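Local coordinates for protein SsfS6 (Streptomyces sp. SF2575, PDB 4FZR) that belongs to the erythromycin biosynthesis protein CIII-like family and is a two-domain protein of the GT-B fold class, at residues 261-272 / 285-294. Numbering follows the deposited sequence.
Sequences PKLGFEVVVAVS and GVLAAGQFPL
Strands 266-269 and 286-289 form the parallel edge pair of the C-terminal Rossmann-like sheet in this GT-B protein, with Val-267 set against Val-286 and the strand directions 11° apart. Val-267 illustrates parallel pairing well, because one residue uses both its backbone groups on the two neighbours of its partner. Its N donates to Gly-285 O over 2.9 Å, nearly straight at 172°, and its O accepts from Leu-287 N at 2.6 Å. The regular pattern then slips. Val-269 pairs with Ala-289, three residues past Val-286 where two would be regular, and Leu-287 has helical backbone angles, as in a beta bulge; the next bond, Val-269 N to Ala-288 O, is weak at 3.5 Å.

Side chains follow this irregular path. Leu-287 directs its CB toward strand 266-269, where Glu-266, its CG anti to N (chi1 177°) and its chain extended, brings OE2 to 3.3 Å from Leu-287 CB; the two side chains cross at a slant, and OE2 rests against both methyl branches of the leucine as well. Alongside, Val-268 CG1 packs 4.0 Å from Leu-287 CB and also meets Ala-288 CB. At the start of the pair, Pro-261 CB rests in van der Waals contact on Gly-285 CA (3.6 Å), the proline ring lying on the side where a side chain of residue 285 would point. Beyond the strands Phe-292 and Leu-294 both pack on Ala-270: the Phe-292 ring presents its edge, CD2 standing 4.0 Å from Ala-270 CA, and Leu-294 CD1 reaches Ala-270 CB at 4.1 Å.

Trp-220 of helix 219-222 covers Val-268, Leu-287 and Ala-288 and meets the Phe-292 ring edge-to-face, while helix 253-259 packs on Val-269 through Leu-253 and Ser-257. Strand 286-289 is an outermost strand of this sheet within the chain, and strand 266-269 passes the sheet on to strand 229-231.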
# COMPACT_ATOMS: atom_id res chain seq x y z
N PRO A 261 -26.09 22.02 9.71
CA PRO A 261 -27.10 21.78 8.67
C PRO A 261 -28.07 22.94 8.50
O PRO A 261 -28.72 23.05 7.45
CB PRO A 261 -27.85 20.54 9.19
CG PRO A 261 -26.86 19.84 10.06
CD PRO A 261 -26.05 20.93 10.70
N LYS A 262 -28.17 23.80 9.50
CA LYS A 262 -29.11 24.91 9.47
C LYS A 262 -28.65 26.02 8.52
O LYS A 262 -29.43 26.91 8.18
CB LYS A 262 -29.34 25.45 10.88
CG LYS A 262 -29.83 24.38 11.84
CD LYS A 262 -29.78 24.87 13.28
CE LYS A 262 -30.21 23.79 14.26
NZ LYS A 262 -30.30 24.29 15.65
N LEU A 263 -27.39 25.96 8.09
CA LEU A 263 -26.86 26.91 7.12
C LEU A 263 -27.13 26.44 5.69
O LEU A 263 -26.75 27.10 4.73
CB LEU A 263 -25.36 27.10 7.33
CG LEU A 263 -24.94 28.05 8.45
CD1 LEU A 263 -25.47 27.58 9.79
CD2 LEU A 263 -23.43 28.20 8.48
N GLY A 264 -27.79 25.29 5.55
CA GLY A 264 -28.13 24.75 4.25
C GLY A 264 -27.19 23.65 3.81
O GLY A 264 -27.05 23.38 2.62
N PHE A 265 -26.55 23.00 4.78
CA PHE A 265 -25.61 21.92 4.48
C PHE A 265 -26.21 20.56 4.81
O PHE A 265 -27.03 20.43 5.72
CB PHE A 265 -24.31 22.10 5.27
CG PHE A 265 -23.45 23.23 4.79
CD1 PHE A 265 -22.92 23.23 3.51
CD2 PHE A 265 -23.14 24.28 5.64
CE1 PHE A 265 -22.11 24.27 3.08
CE2 PHE A 265 -22.33 25.32 5.21
CZ PHE A 265 -21.82 25.31 3.93
N GLU A 266 -25.81 19.55 4.05
CA GLU A 266 -25.96 18.16 4.47
C GLU A 266 -24.60 17.71 5.01
O GLU A 266 -23.60 17.76 4.29
CB GLU A 266 -26.40 17.28 3.32
CG GLU A 266 -26.50 15.80 3.69
CD GLU A 266 -26.61 14.89 2.49
OE1 GLU A 266 -26.19 15.29 1.38
OE2 GLU A 266 -27.13 13.76 2.65
N VAL A 267 -24.57 17.27 6.26
CA VAL A 267 -23.30 17.03 6.95
C VAL A 267 -22.95 15.55 7.06
O VAL A 267 -23.77 14.73 7.47
CB VAL A 267 -23.33 17.63 8.37
CG1 VAL A 267 -22.11 17.18 9.17
CG2 VAL A 267 -23.39 19.15 8.29
N VAL A 268 -21.72 15.21 6.69
CA VAL A 268 -21.17 13.90 6.99
C VAL A 268 -20.01 14.09 7.96
O VAL A 268 -19.24 15.04 7.84
CB VAL A 268 -20.68 13.15 5.72
CG1 VAL A 268 -21.83 13.00 4.72
CG2 VAL A 268 -19.51 13.88 5.08
N VAL A 269 -19.90 13.20 8.94
CA VAL A 269 -18.89 13.34 9.98
C VAL A 269 -17.91 12.16 9.94
O VAL A 269 -18.22 11.08 10.42
CB VAL A 269 -19.53 13.44 11.37
CG1 VAL A 269 -18.48 13.76 12.42
CG2 VAL A 269 -20.64 14.50 11.37
N ALA A 270 -16.74 12.40 9.35
CA ALA A 270 -15.74 11.35 9.20
C ALA A 270 -14.83 11.28 10.43
O ALA A 270 -13.80 11.95 10.48
CB ALA A 270 -14.91 11.59 7.95
N VAL A 271 -15.23 10.47 11.40
CA VAL A 271 -14.44 10.27 12.61
C VAL A 271 -14.50 8.81 13.04
O VAL A 271 -15.17 8.00 12.41
CB VAL A 271 -14.93 11.17 13.76
CG1 VAL A 271 -14.69 12.63 13.43
CG2 VAL A 271 -16.40 10.90 14.06
N SER A 272 -13.81 8.49 14.13
CA SER A 272 -13.83 7.14 14.67
C SER A 272 -14.95 6.97 15.71
O SER A 272 -15.74 6.04 15.63
CB SER A 272 -12.48 6.81 15.31
OG SER A 272 -12.10 7.80 16.24
N GLY A 285 -29.73 16.78 10.03
CA GLY A 285 -29.06 17.19 8.81
C GLY A 285 -27.79 16.44 8.47
O GLY A 285 -27.15 16.71 7.45
N VAL A 286 -27.40 15.49 9.32
CA VAL A 286 -26.18 14.74 9.08
C VAL A 286 -26.52 13.40 8.42
O VAL A 286 -27.44 12.70 8.84
CB VAL A 286 -25.36 14.51 10.38
CG1 VAL A 286 -25.72 15.55 11.44
CG2 VAL A 286 -25.57 13.10 10.93
N LEU A 287 -25.79 13.06 7.36
CA LEU A 287 -26.10 11.88 6.56
C LEU A 287 -25.38 10.63 7.05
O LEU A 287 -25.92 9.53 6.98
CB LEU A 287 -25.74 12.12 5.10
CG LEU A 287 -26.03 10.95 4.16
CD1 LEU A 287 -27.54 10.80 3.94
CD2 LEU A 287 -25.28 11.09 2.84
N ALA A 288 -24.16 10.79 7.57
CA ALA A 288 -23.29 9.64 7.82
C ALA A 288 -22.55 9.72 9.14
O ALA A 288 -22.29 10.81 9.67
CB ALA A 288 -22.31 9.48 6.67
N ALA A 289 -22.19 8.56 9.67
CA ALA A 289 -21.55 8.46 10.98
C ALA A 289 -20.50 7.36 11.01
O ALA A 289 -20.83 6.18 11.03
CB ALA A 289 -22.60 8.21 12.05
N GLY A 290 -19.23 7.76 11.01
CA GLY A 290 -18.14 6.81 11.12
C GLY A 290 -16.92 7.21 10.32
O GLY A 290 -16.94 8.17 9.55
N GLN A 291 -15.84 6.45 10.49
CA GLN A 291 -14.59 6.72 9.79
C GLN A 291 -14.74 6.37 8.31
O GLN A 291 -15.13 5.26 7.96
CB GLN A 291 -13.44 5.93 10.40
CG GLN A 291 -12.07 6.33 9.87
CD GLN A 291 -11.72 7.78 10.14
OE1 GLN A 291 -11.85 8.64 9.27
NE2 GLN A 291 -11.27 8.07 11.36
N PHE A 292 -14.42 7.33 7.45
CA PHE A 292 -14.51 7.13 6.01
C PHE A 292 -13.15 7.35 5.35
O PHE A 292 -12.31 8.08 5.88
CB PHE A 292 -15.53 8.09 5.40
CG PHE A 292 -16.93 7.87 5.90
CD1 PHE A 292 -17.64 6.75 5.52
CD2 PHE A 292 -17.53 8.78 6.75
CE1 PHE A 292 -18.93 6.54 5.98
CE2 PHE A 292 -18.81 8.58 7.21
CZ PHE A 292 -19.51 7.45 6.83
N PRO A 293 -12.93 6.71 4.19
CA PRO A 293 -11.71 7.01 3.43
C PRO A 293 -11.72 8.48 3.03
O PRO A 293 -12.33 8.83 2.01
CB PRO A 293 -11.82 6.10 2.21
CG PRO A 293 -13.29 5.83 2.07
CD PRO A 293 -13.82 5.79 3.47
N LEU A 294 -11.06 9.32 3.82
CA LEU A 294 -11.19 10.76 3.67
C LEU A 294 -10.83 11.22 2.26
O LEU A 294 -11.49 12.09 1.69
CB LEU A 294 -10.34 11.49 4.70
CG LEU A 294 -10.74 12.95 4.97
CD1 LEU A 294 -12.23 13.06 5.29
CD2 LEU A 294 -9.91 13.53 6.10